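NADH dehydrogenase, putative (Plasmodium falciparum, PDB 5JWC) probably oxidises NADH and passes the electrons through bound FAD to ubiquinone, as a type II NADH dehydrogenase of the malaria parasite that binds the quinolone inhibitor RYL-552. Local coordinates at residues 41-49 with 84-92; 62-73 with 155-165. All blocks are in the same frame, centred on the assembly; numbering follows the deposited sequence.

Interaction 1: residues 41-49 with 84-92; sequences FNFLLNIDF and ESIRNFLRK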
loop_
_atom_site.group_PDB
_atom_site.type_symbol
_atom_site.label_atom_id
_atom_site.label_comp_id
_atom_site.label_asym_id
_atom_site.label_seq_id
_atom_site.Cartn_x
_atom_site.Cartn_y
_atom_site.Cartn_z
ATOM N N PHE A 41 -17.594 -0.119 15.089
ATOM C CA PHE A 41 -17.279 1.245 14.667
ATOM C C PHE A 41 -18.520 2.130 14.625
ATOM O O PHE A 41 -18.484 3.282 15.083
ATOM C CB PHE A 41 -16.572 1.234 13.288
ATOM C CG PHE A 41 -16.083 2.594 12.819
ATOM C CD1 PHE A 41 -15.246 3.359 13.602
ATOM C CD2 PHE A 41 -16.470 3.096 11.590
ATOM C CE1 PHE A 41 -14.792 4.616 13.158
ATOM C CE2 PHE A 41 -16.017 4.346 11.133
ATOM C CZ PHE A 41 -15.171 5.101 11.927
ATOM N N ASN A 42 -19.630 1.640 14.079
ATOM C CA ASN A 42 -20.794 2.522 14.060
ATOM C C ASN A 42 -21.359 2.744 15.468
ATOM O O ASN A 42 -21.938 3.781 15.740
ATOM C CB ASN A 42 -21.873 2.007 13.109
ATOM C CG ASN A 42 -21.511 2.265 11.663
ATOM O OD1 ASN A 42 -21.638 3.373 11.178
ATOM N ND2 ASN A 42 -21.003 1.252 10.994
ATOM N N PHE A 43 -21.164 1.796 16.366
ATOM C CA PHE A 43 -21.566 2.033 17.752
ATOM C C PHE A 43 -20.731 3.196 18.318
ATOM O O PHE A 43 -21.257 4.120 18.959
ATOM C CB PHE A 43 -21.374 0.766 18.584
ATOM C CG PHE A 43 -21.922 0.870 19.996
ATOM C CD1 PHE A 43 -23.173 0.346 20.309
ATOM C CD2 PHE A 43 -21.175 1.465 21.006
ATOM C CE1 PHE A 43 -23.686 0.414 21.626
ATOM C CE2 PHE A 43 -21.670 1.555 22.316
ATOM C CZ PHE A 43 -22.930 1.024 22.623
ATOM N N LEU A 44 -19.422 3.129 18.079
ATOM C CA LEU A 44 -18.493 4.171 18.498
ATOM C C LEU A 44 -18.880 5.533 17.916
ATOM O O LEU A 44 -18.816 6.549 18.605
ATOM C CB LEU A 44 -17.055 3.806 18.074
ATOM C CG LEU A 44 -15.924 4.725 18.558
ATOM C CD1 LEU A 44 -15.593 4.406 20.028
ATOM C CD2 LEU A 44 -14.662 4.625 17.667
ATOM N N LEU A 45 -19.268 5.562 16.647
ATOM C CA LEU A 45 -19.610 6.819 16.016
ATOM C C LEU A 45 -20.786 7.502 16.704
ATOM O O LEU A 45 -20.901 8.712 16.630
ATOM C CB LEU A 45 -19.931 6.652 14.524
ATOM C CG LEU A 45 -18.730 6.356 13.613
ATOM C CD1 LEU A 45 -19.166 6.217 12.140
ATOM C CD2 LEU A 45 -17.534 7.301 13.798
ATOM N N ASN A 46 -21.660 6.738 17.357
ATOM C CA ASN A 46 -22.901 7.316 17.899
ATOM C C ASN A 46 -23.030 7.359 19.429
ATOM O O ASN A 46 -23.886 8.071 19.950
ATOM C CB ASN A 46 -24.112 6.564 17.320
ATOM C CG ASN A 46 -25.433 7.256 17.619
ATOM O OD1 ASN A 46 -25.626 8.428 17.281
ATOM N ND2 ASN A 46 -26.365 6.516 18.226
ATOM N N ILE A 47 -22.201 6.607 20.143
ATOM C CA ILE A 47 -22.321 6.525 21.592
ATOM C C ILE A 47 -21.856 7.849 22.220
ATOM O O ILE A 47 -20.880 8.451 21.769
ATOM C CB ILE A 47 -21.524 5.335 22.146
ATOM C CG1 ILE A 47 -21.849 5.101 23.628
ATOM C CG2 ILE A 47 -20.011 5.495 21.878
ATOM C CD1 ILE A 47 -23.335 4.787 23.885
ATOM N N ASP A 48 -22.598 8.333 23.211
ATOM C CA ASP A 48 -22.274 9.609 23.852
ATOM C C ASP A 48 -21.065 9.475 24.779
ATOM O O ASP A 48 -21.154 8.860 25.845
ATOM C CB ASP A 48 -23.478 10.131 24.634
ATOM C CG ASP A 48 -23.358 11.614 24.983
ATOM O OD1 ASP A 48 -22.233 12.084 25.246
ATOM O OD2 ASP A 48 -24.401 12.309 24.990
ATOM N N PHE A 49 -19.942 10.066 24.383
ATOM C CA PHE A 49 -18.721 9.996 25.182
ATOM C C PHE A 49 -18.836 10.792 26.489
ATOM O O PHE A 49 -18.073 10.570 27.417
ATOM C CB PHE A 49 -17.515 10.501 24.380
ATOM C CG PHE A 49 -17.092 9.578 23.268
ATOM C CD1 PHE A 49 -17.348 8.220 23.336
ATOM C CD2 PHE A 49 -16.442 10.076 22.151
ATOM C CE1 PHE A 49 -16.959 7.369 22.298
ATOM C CE2 PHE A 49 -16.047 9.229 21.116
ATOM C CZ PHE A 49 -16.306 7.888 21.188
ATOM N N GLU A 84 -11.157 3.469 7.547
ATOM C CA GLU A 84 -11.149 4.617 8.455
ATOM C C GLU A 84 -10.285 4.258 9.657
ATOM O O GLU A 84 -10.444 3.180 10.231
ATOM C CB GLU A 84 -12.558 4.980 8.946
ATOM C CG GLU A 84 -13.594 5.217 7.865
ATOM C CD GLU A 84 -13.397 6.541 7.141
ATOM O OE1 GLU A 84 -14.212 6.871 6.250
ATOM O OE2 GLU A 84 -12.430 7.253 7.462
ATOM N N SER A 85 -9.379 5.144 10.051
ATOM C CA SER A 85 -8.604 4.921 11.270
ATOM C C SER A 85 -9.459 5.198 12.505
ATOM O O SER A 85 -10.039 6.269 12.632
ATOM C CB SER A 85 -7.364 5.819 11.293
ATOM O OG SER A 85 -6.382 5.349 10.384
ATOM N N ILE A 86 -9.520 4.242 13.417
ATOM C CA ILE A 86 -10.356 4.393 14.601
ATOM C C ILE A 86 -10.021 5.656 15.401
ATOM O O ILE A 86 -10.918 6.394 15.809
ATOM C CB ILE A 86 -10.227 3.187 15.522
ATOM C CG1 ILE A 86 -10.649 1.911 14.784
ATOM C CG2 ILE A 86 -11.108 3.385 16.765
ATOM C CD1 ILE A 86 -12.060 1.963 14.238
ATOM N N ARG A 87 -8.732 5.928 15.598
ATOM C CA ARG A 87 -8.352 7.067 16.452
ATOM C C ARG A 87 -8.832 8.413 15.930
ATOM O O ARG A 87 -8.950 9.361 16.701
ATOM C CB ARG A 87 -6.836 7.099 16.679
ATOM C CG ARG A 87 -6.390 5.930 17.501
ATOM C CD ARG A 87 -4.975 6.060 18.020
ATOM N NE ARG A 87 -4.628 4.879 18.802
ATOM C CZ ARG A 87 -5.006 4.674 20.067
ATOM N NH1 ARG A 87 -5.752 5.576 20.716
ATOM N NH2 ARG A 87 -4.640 3.564 20.690
ATOM N N ASN A 88 -9.144 8.503 14.640
ATOM C CA ASN A 88 -9.692 9.751 14.088
ATOM C C ASN A 88 -11.077 10.095 14.596
ATOM O O ASN A 88 -11.555 11.207 14.381
ATOM C CB ASN A 88 -9.773 9.685 12.557
ATOM C CG ASN A 88 -8.442 9.876 11.892
ATOM O OD1 ASN A 88 -7.484 10.333 12.516
ATOM N ND2 ASN A 88 -8.364 9.521 10.610
ATOM N N PHE A 89 -11.744 9.141 15.239
ATOM C CA PHE A 89 -13.135 9.344 15.639
ATOM C C PHE A 89 -13.303 9.230 17.148
ATOM O O PHE A 89 -14.405 8.979 17.629
ATOM C CB PHE A 89 -14.050 8.323 14.921
ATOM C CG PHE A 89 -13.935 8.376 13.422
ATOM C CD1 PHE A 89 -14.837 9.115 12.665
ATOM C CD2 PHE A 89 -12.902 7.726 12.778
ATOM C CE1 PHE A 89 -14.712 9.180 11.276
ATOM C CE2 PHE A 89 -12.765 7.787 11.384
ATOM C CZ PHE A 89 -13.675 8.518 10.635
ATOM N N LEU A 90 -12.211 9.388 17.893
ATOM C CA LEU A 90 -12.264 9.239 19.349
ATOM C C LEU A 90 -12.524 10.542 20.078
ATOM O O LEU A 90 -12.819 10.530 21.268
ATOM C CB LEU A 90 -10.971 8.615 19.887
ATOM C CG LEU A 90 -10.702 7.138 19.605
ATOM C CD1 LEU A 90 -9.386 6.695 20.219
ATOM C CD2 LEU A 90 -11.858 6.249 20.121
ATOM N N ARG A 91 -12.416 11.664 19.378
ATOM C CA ARG A 91 -12.552 12.975 20.016
ATOM C C ARG A 91 -13.758 13.709 19.443
ATOM O O ARG A 91 -13.688 14.271 18.364
ATOM C CB ARG A 91 -11.269 13.810 19.835
ATOM C CG ARG A 91 -10.034 13.172 20.470
ATOM C CD ARG A 91 -8.713 13.783 19.983
ATOM N NE ARG A 91 -8.565 13.733 18.531
ATOM C CZ ARG A 91 -8.177 12.648 17.864
ATOM N NH1 ARG A 91 -7.923 11.517 18.521
ATOM N NH2 ARG A 91 -8.056 12.686 16.542
ATOM N N LYS A 92 -14.883 13.667 20.145
ATOM C CA LYS A 92 -16.077 14.307 19.621
ATOM C C LYS A 92 -16.100 15.790 19.975
ATOM O O LYS A 92 -15.337 16.257 20.824
ATOM C CB LYS A 92 -17.335 13.590 20.118
ATOM C CG LYS A 92 -17.597 12.303 19.336
ATOM C CD LYS A 92 -18.761 11.488 19.893
ATOM C CE LYS A 92 -19.002 10.266 19.002
ATOM N NZ LYS A 92 -19.565 9.113 19.727
#
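Lys92 reaches across to the backbone of residues 44-47, in and just after the last part of helix 38-46, and puts its ammonium group among carbonyls. Lys92 NZ donates to Ile47 O at 2.5 Å and to Leu44 O at 2.9 Å. The second bond lies in the carbonyl plane, with a C=O...N angle of 159°. A weak third bond goes to Leu45 O. The chain of Lys92 is extended beyond CG, and this lets it run across the ring of Phe49. Lys92 NZ ends over one face of that ring, 3.8 Å from its centroid, in a cation-pi contact. The positive charge would probably be favoured by the dipoles of these carbonyls.

The tightly packed part is aromatic and aliphatic. Phe41 turns its CZ edge onto the face of Phe89 in a T-shaped stack, with ring planes at 86° and centroids 5.0 Å apart. The CG of Phe41 is anti to the backbone N (chi1 -174°), and this brings the ring to both Phe89 and Ile86. Phe41 CD1 meets Ile86 CD1 at 3.5 Å. Leu45 CD2 presses on Phe89 CD1 at 3.4 Å, and Leu44 CD2 touches both Ile86 CG2 and Leu90 CD2.

Leu45, Phe89 and Lys92 still reach partly to solvent. The loose side is at Asn88 and Arg91, which are exposed and take no part in the contact. Arg87 and Arg91 turn from helix 38-46 toward the second subunit. Arg87 forms a salt bridge with Glu173 of that subunit, and Arg91 bonds its Asn218.

Helix 38-46 follows the Rossmann-type glycine turn at the FAD. Its Leu44 packs on Val54 and Leu56 of strand 53-57, Ile47 touches helix 424-440, and strand 83-85 pairs with strand 62-64.

Interaction 2: residues 62-73 with 155-165; sequences YFTFTPLLPCLC and VKDIDDALKIR. With FAD (flavin-adenine dinucleotide), chain C.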
loop_
_atom_site.group_PDB
_atom_site.type_symbol
_atom_site.label_atom_id
_atom_site.label_comp_id
_atom_site.label_asym_id
_atom_site.label_seq_id
_atom_site.Cartn_x
_atom_site.Cartn_y
_atom_site.Cartn_z
ATOM N N TYR A 62 -8.236 -0.044 12.319
ATOM C CA TYR A 62 -9.013 0.685 11.327
ATOM C C TYR A 62 -10.339 -0.041 11.091
ATOM O O TYR A 62 -10.442 -1.224 11.357
ATOM C CB TYR A 62 -8.227 0.829 10.008
ATOM C CG TYR A 62 -7.711 -0.501 9.500
ATOM C CD1 TYR A 62 -8.458 -1.268 8.607
ATOM C CD2 TYR A 62 -6.493 -1.007 9.933
ATOM C CE1 TYR A 62 -8.009 -2.471 8.147
ATOM C CE2 TYR A 62 -6.021 -2.238 9.467
ATOM C CZ TYR A 62 -6.796 -2.963 8.580
ATOM O OH TYR A 62 -6.364 -4.187 8.124
ATOM N N PHE A 63 -11.336 0.689 10.598
ATOM C CA PHE A 63 -12.603 0.126 10.128
ATOM C C PHE A 63 -12.458 -0.190 8.644
ATOM O O PHE A 63 -11.849 0.589 7.912
ATOM C CB PHE A 63 -13.749 1.122 10.369
ATOM C CG PHE A 63 -14.955 0.938 9.458
ATOM C CD1 PHE A 63 -15.921 -0.033 9.732
ATOM C CD2 PHE A 63 -15.132 1.760 8.337
ATOM C CE1 PHE A 63 -17.046 -0.185 8.906
ATOM C CE2 PHE A 63 -16.240 1.609 7.509
ATOM C CZ PHE A 63 -17.198 0.640 7.797
ATOM N N THR A 64 -13.013 -1.319 8.200
ATOM C CA THR A 64 -12.968 -1.687 6.785
ATOM C C THR A 64 -14.332 -1.553 6.131
ATOM O O THR A 64 -15.295 -2.206 6.554
ATOM C CB THR A 64 -12.487 -3.131 6.603
ATOM O OG1 THR A 64 -11.169 -3.255 7.150
ATOM C CG2 THR A 64 -12.490 -3.544 5.093
ATOM N N PHE A 65 -14.409 -0.707 5.112
ATOM C CA PHE A 65 -15.637 -0.550 4.337
ATOM C C PHE A 65 -15.772 -1.744 3.374
ATOM O O PHE A 65 -15.479 -1.637 2.178
ATOM C CB PHE A 65 -15.634 0.798 3.589
ATOM C CG PHE A 65 -17.008 1.251 3.132
ATOM C CD1 PHE A 65 -17.821 2.016 3.954
ATOM C CD2 PHE A 65 -17.479 0.901 1.866
ATOM C CE1 PHE A 65 -19.093 2.416 3.526
ATOM C CE2 PHE A 65 -18.740 1.305 1.435
ATOM C CZ PHE A 65 -19.549 2.060 2.274
ATOM N N THR A 66 -16.224 -2.880 3.909
ATOM C CA THR A 66 -16.209 -4.156 3.176
ATOM C C THR A 66 -16.895 -4.189 1.795
ATOM O O THR A 66 -16.420 -4.895 0.906
ATOM C CB THR A 66 -16.833 -5.281 4.035
ATOM O OG1 THR A 66 -18.102 -4.855 4.535
ATOM C CG2 THR A 66 -15.932 -5.594 5.231
ATOM N N PRO A 67 -18.016 -3.457 1.602
ATOM C CA PRO A 67 -18.622 -3.593 0.266
ATOM C C PRO A 67 -17.723 -3.201 -0.920
ATOM O O PRO A 67 -18.019 -3.603 -2.047
ATOM C CB PRO A 67 -19.819 -2.641 0.324
ATOM C CG PRO A 67 -20.176 -2.573 1.765
ATOM C CD PRO A 67 -18.847 -2.625 2.496
ATOM N N LEU A 68 -16.664 -2.434 -0.673
ATOM C CA LEU A 68 -15.815 -1.946 -1.762
ATOM C C LEU A 68 -14.547 -2.767 -1.952
ATOM O O LEU A 68 -13.718 -2.463 -2.827
ATOM C CB LEU A 68 -15.467 -0.476 -1.525
ATOM C CG LEU A 68 -16.708 0.416 -1.620
ATOM C CD1 LEU A 68 -16.376 1.856 -1.341
ATOM C CD2 LEU A 68 -17.353 0.289 -3.046
ATOM N N LEU A 69 -14.415 -3.825 -1.162
ATOM C CA LEU A 69 -13.245 -4.711 -1.232
ATOM C C LEU A 69 -12.989 -5.317 -2.645
ATOM O O LEU A 69 -11.836 -5.418 -3.075
ATOM C CB LEU A 69 -13.411 -5.826 -0.205
ATOM C CG LEU A 69 -12.970 -5.444 1.225
ATOM C CD1 LEU A 69 -13.163 -6.599 2.175
ATOM C CD2 LEU A 69 -11.514 -4.974 1.283
ATOM N N PRO A 70 -14.054 -5.709 -3.380
ATOM C CA PRO A 70 -13.791 -6.204 -4.747
ATOM C C PRO A 70 -13.108 -5.165 -5.625
ATOM O O PRO A 70 -12.277 -5.538 -6.458
ATOM C CB PRO A 70 -15.193 -6.525 -5.274
ATOM C CG PRO A 70 -15.957 -6.927 -4.023
ATOM C CD PRO A 70 -15.462 -5.935 -2.990
ATOM N N CYS A 71 -13.439 -3.888 -5.431
ATOM C CA CYS A 71 -12.797 -2.802 -6.194
ATOM C C CYS A 71 -11.305 -2.702 -5.930
ATOM O O CYS A 71 -10.536 -2.256 -6.772
ATOM C CB CYS A 71 -13.449 -1.473 -5.865
ATOM S SG CYS A 71 -15.124 -1.344 -6.477
ATOM N N LEU A 72 -10.907 -3.127 -4.741
ATOM C CA LEU A 72 -9.516 -3.115 -4.339
ATOM C C LEU A 72 -8.722 -4.217 -5.033
ATOM O O LEU A 72 -7.549 -4.015 -5.370
ATOM C CB LEU A 72 -9.432 -3.262 -2.818
ATOM C CG LEU A 72 -8.380 -2.571 -1.978
ATOM C CD1 LEU A 72 -8.209 -1.095 -2.340
ATOM C CD2 LEU A 72 -8.780 -2.749 -0.499
ATOM N N CYS A 73 -9.353 -5.379 -5.241
ATOM C CA CYS A 73 -8.711 -6.489 -5.953
ATOM C C CYS A 73 -8.213 -6.113 -7.346
ATOM O O CYS A 73 -7.190 -6.618 -7.800
ATOM C CB CYS A 73 -9.661 -7.703 -6.089
ATOM S SG CYS A 73 -10.159 -8.450 -4.529
ATOM N N VAL A 155 -11.358 -13.438 0.656
ATOM C CA VAL A 155 -11.691 -12.048 0.380
ATOM C C VAL A 155 -12.456 -11.450 1.533
ATOM O O VAL A 155 -13.638 -11.143 1.390
ATOM C CB VAL A 155 -12.574 -11.876 -0.885
ATOM C CG1 VAL A 155 -12.465 -10.445 -1.423
ATOM C CG2 VAL A 155 -12.184 -12.835 -1.935
ATOM N N LYS A 156 -11.821 -11.276 2.681
ATOM C CA LYS A 156 -12.608 -10.808 3.813
ATOM C C LYS A 156 -12.156 -9.450 4.332
ATOM O O LYS A 156 -12.937 -8.743 4.965
ATOM C CB LYS A 156 -12.598 -11.839 4.938
ATOM C CG LYS A 156 -14.012 -12.341 5.272
ATOM C CD LYS A 156 -14.103 -12.792 6.710
ATOM C CE LYS A 156 -13.956 -11.584 7.599
ATOM N NZ LYS A 156 -14.749 -11.641 8.806
ATOM N N ASP A 157 -10.911 -9.070 4.055
ATOM C CA ASP A 157 -10.414 -7.806 4.601
ATOM C C ASP A 157 -9.427 -7.144 3.638
ATOM O O ASP A 157 -9.111 -7.687 2.577
ATOM C CB ASP A 157 -9.759 -8.031 5.979
ATOM C CG ASP A 157 -9.980 -6.862 6.948
ATOM O OD1 ASP A 157 -10.005 -5.675 6.512
ATOM O OD2 ASP A 157 -10.139 -7.144 8.162
ATOM N N ILE A 158 -8.970 -5.954 4.002
ATOM C CA ILE A 158 -8.074 -5.192 3.147
ATOM C C ILE A 158 -6.873 -6.030 2.696
ATOM O O ILE A 158 -6.554 -6.073 1.502
ATOM C CB ILE A 158 -7.575 -3.933 3.876
ATOM C CG1 ILE A 158 -8.762 -3.048 4.267
ATOM C CG2 ILE A 158 -6.590 -3.170 3.003
ATOM C CD1 ILE A 158 -9.464 -2.412 3.093
ATOM N N ASP A 159 -6.211 -6.696 3.642
ATOM C CA ASP A 159 -5.003 -7.460 3.325
ATOM C C ASP A 159 -5.289 -8.580 2.310
ATOM O O ASP A 159 -4.492 -8.812 1.404
ATOM C CB ASP A 159 -4.387 -8.056 4.598
ATOM C CG ASP A 159 -3.080 -8.808 4.328
ATOM O OD1 ASP A 159 -2.949 -9.982 4.758
ATOM O OD2 ASP A 159 -2.170 -8.229 3.693
ATOM N N ASP A 160 -6.428 -9.258 2.467
ATOM C CA ASP A 160 -6.843 -10.306 1.535
ATOM C C ASP A 160 -6.930 -9.773 0.107
ATOM O O ASP A 160 -6.422 -10.382 -0.830
ATOM C CB ASP A 160 -8.217 -10.876 1.907
ATOM C CG ASP A 160 -8.238 -11.570 3.257
ATOM O OD1 ASP A 160 -7.167 -11.942 3.769
ATOM O OD2 ASP A 160 -9.349 -11.764 3.788
ATOM N N ALA A 161 -7.604 -8.643 -0.062
ATOM C CA ALA A 161 -7.822 -8.096 -1.401
ATOM C C ALA A 161 -6.502 -7.705 -2.061
ATOM O O ALA A 161 -6.305 -7.920 -3.255
ATOM C CB ALA A 161 -8.753 -6.908 -1.340
ATOM N N LEU A 162 -5.592 -7.139 -1.275
ATOM C CA LEU A 162 -4.307 -6.707 -1.815
ATOM C C LEU A 162 -3.397 -7.888 -2.213
ATOM O O LEU A 162 -2.627 -7.793 -3.158
ATOM C CB LEU A 162 -3.602 -5.798 -0.804
ATOM C CG LEU A 162 -4.461 -4.558 -0.511
ATOM C CD1 LEU A 162 -3.817 -3.723 0.523
ATOM C CD2 LEU A 162 -4.666 -3.704 -1.746
ATOM N N LYS A 163 -3.484 -8.991 -1.484
ATOM C CA LYS A 163 -2.700 -10.172 -1.815
ATOM C C LYS A 163 -3.215 -10.801 -3.096
ATOM O O LYS A 163 -2.441 -11.301 -3.917
ATOM C CB LYS A 163 -2.767 -11.162 -0.659
ATOM C CG LYS A 163 -1.910 -10.730 0.497
ATOM C CD LYS A 163 -2.018 -11.683 1.674
ATOM C CE LYS A 163 -0.976 -11.307 2.728
ATOM N NZ LYS A 163 0.362 -11.149 2.075
ATOM N N ILE A 164 -4.534 -10.774 -3.264
ATOM C CA ILE A 164 -5.146 -11.253 -4.485
ATOM C C ILE A 164 -4.662 -10.429 -5.668
ATOM O O ILE A 164 -4.209 -10.980 -6.676
ATOM C CB ILE A 164 -6.674 -11.197 -4.386
ATOM C CG1 ILE A 164 -7.162 -12.341 -3.489
ATOM C CG2 ILE A 164 -7.296 -11.289 -5.766
ATOM C CD1 ILE A 164 -8.633 -12.256 -3.133
ATOM N N ARG A 165 -4.746 -9.108 -5.534
ATOM C CA ARG A 165 -4.257 -8.201 -6.565
ATOM C C ARG A 165 -2.779 -8.454 -6.870
ATOM O O ARG A 165 -2.390 -8.564 -8.036
ATOM C CB ARG A 165 -4.451 -6.751 -6.131
ATOM C CG ARG A 165 -3.972 -5.734 -7.158
ATOM C CD ARG A 165 -4.162 -4.301 -6.673
ATOM N NE ARG A 165 -3.484 -3.358 -7.558
ATOM C CZ ARG A 165 -2.208 -3.002 -7.442
ATOM N NH1 ARG A 165 -1.460 -3.506 -6.460
ATOM N NH2 ARG A 165 -1.679 -2.140 -8.317
HETATM P PA FAD C . -16.904 -6.999 10.966
HETATM O O1A FAD C . -16.172 -8.042 10.172
HETATM O O2A FAD C . -17.300 -5.803 10.175
HETATM O O5B FAD C . -16.030 -6.553 12.243
HETATM C C5B FAD C . -15.553 -7.490 13.182
HETATM C C4B FAD C . -14.462 -6.786 13.971
HETATM O O4B FAD C . -14.121 -7.569 15.097
HETATM C C3B FAD C . -13.189 -6.614 13.137
HETATM O O3B FAD C . -12.642 -5.342 13.411
HETATM C C2B FAD C . -12.253 -7.655 13.709
HETATM O O2B FAD C . -10.911 -7.243 13.591
HETATM C C1B FAD C . -12.715 -7.649 15.162
HETATM N N9A FAD C . -12.378 -8.849 15.932
HETATM C C8A FAD C . -12.330 -10.152 15.496
HETATM N N7A FAD C . -11.993 -10.927 16.558
HETATM C C5A FAD C . -11.833 -10.143 17.646
HETATM C C6A FAD C . -11.495 -10.432 18.959
HETATM N N6A FAD C . -11.339 -11.696 19.350
HETATM N N1A FAD C . -11.417 -9.403 19.870
HETATM C C2A FAD C . -11.669 -8.102 19.474
HETATM N N3A FAD C . -12.001 -7.822 18.162
HETATM C C4A FAD C . -12.073 -8.831 17.265
HETATM N N1 FAD C . -22.900 -6.297 3.661
HETATM C C2 FAD C . -23.863 -5.500 3.104
HETATM O O2 FAD C . -24.844 -5.189 3.770
HETATM N N3 FAD C . -23.734 -5.028 1.808
HETATM C C4 FAD C . -22.639 -5.336 1.045
HETATM O O4 FAD C . -22.549 -4.889 -0.106
HETATM C C4X FAD C . -21.647 -6.134 1.603
HETATM N N5 FAD C . -20.527 -6.473 0.876
HETATM C C5X FAD C . -19.549 -7.272 1.458
HETATM C C6 FAD C . -18.412 -7.595 0.741
HETATM C C7 FAD C . -17.418 -8.394 1.294
HETATM C C7M FAD C . -16.200 -8.730 0.465
HETATM C C8 FAD C . -17.556 -8.864 2.594
HETATM C C8M FAD C . -16.497 -9.729 3.212
HETATM C C9 FAD C . -18.700 -8.536 3.323
HETATM C C9A FAD C . -19.693 -7.736 2.761
HETATM N N10 FAD C . -20.828 -7.400 3.480
HETATM C C10 FAD C . -21.787 -6.605 2.912
HETATM C "C1'" FAD C . -21.052 -7.924 4.868
HETATM C "C2'" FAD C . -20.499 -7.079 5.986
HETATM O "O2'" FAD C . -19.128 -6.889 5.775
HETATM C "C3'" FAD C . -20.665 -7.870 7.272
HETATM O "O3'" FAD C . -22.004 -8.272 7.446
HETATM C "C4'" FAD C . -20.220 -6.955 8.400
HETATM O "O4'" FAD C . -18.820 -6.886 8.318
HETATM C "C5'" FAD C . -20.645 -7.455 9.772
HETATM O "O5'" FAD C . -20.241 -6.483 10.714
HETATM P P FAD C . -19.560 -6.950 12.098
HETATM O O1P FAD C . -19.318 -5.733 12.962
HETATM O O2P FAD C . -20.468 -7.987 12.697
HETATM O O3P FAD C . -18.189 -7.692 11.654
HETATM O O HOH W 1 -6.693 -6.387 6.380
#
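Segments 69-73 and 158-165 run nearly side by side, Leu69 to Cys73 against the helix from Ile158, with axes 8.3 Å apart at closest and crossing at -26°. Ala161 sits at the centre of this packing. Its CB meets Cys73 SG at 3.8 Å and also lies against Leu72 CB. Ile158 CD1 rests against two leucines, Leu69 CD2 and Leu72 CD2, each at 3.7 Å. Leu69 and Ile158 cross at about a right angle. Farther along, Leu72 CG meets Leu162 CD2, and the stem of Arg165 lies along the backbone, its CB near Cys73 O. The guanidinium group goes on to Pro518 O and Ile520 O.

At the other end the contact is polar. Thr64 OG1 donates to Asp157 OD1 at 2.8 Å, on the syn side and 18° out of the carboxylate plane. The same oxygen accepts from Ile158 N through its anti lone pair. Two bonds thus hold OD1, and Asp157 OD2 forms a salt bridge with Arg60. These partners fix the carboxylate in place just before the helix.

Both segments reach the flavin in the two-dinucleotide-domain fold of this family. Segment 155-165 follows strand 153-154, an outer strand of the second, parallel sheet. Thr66 OG1 shares a 2.6 Å hydrogen bond with FAD O2'. The threonine hydroxyl lies between the backbone N and the carbonyl carbon (chi1 51°), which brings it to the ribityl chain; Trp38 NE1 also bonds it. Pro67 CA approaches FAD N5, and Val155 O lies 3.6 Å from FAD C7M.

A water joins Tyr62 OH to Asp159 N, bridging the strand and the first turn of the helix. Tyr62, Ile158, Asp159 and Leu162 line one RYL-552 site, where Tyr62 also packs on Ile520 of the second subunit.

The centres of the two interactions lie about 22 Å apart, yet their segments touch. Strands 62-64 and 83-85 are neighbours in a two-stranded antiparallel sheet, and Glu84 O lies 2.7 Å from Phe63 N, probably a hydrogen bond. The rings of Phe41 and Phe63 also stack. Along the chain the segments alternate: 41-49, 62-73, 84-92, 155-165. All four belong to the pyridine nucleotide-disulphide oxidoreductase region of the protein. Interaction 1 packs the helix after the FAD glycine turn against segment 84-92, which begins in strand 83-85. Interaction 2 carries segment 62-73 past the flavin to helix 158-174, and lies between the flavin and two of the RYL-552 sites.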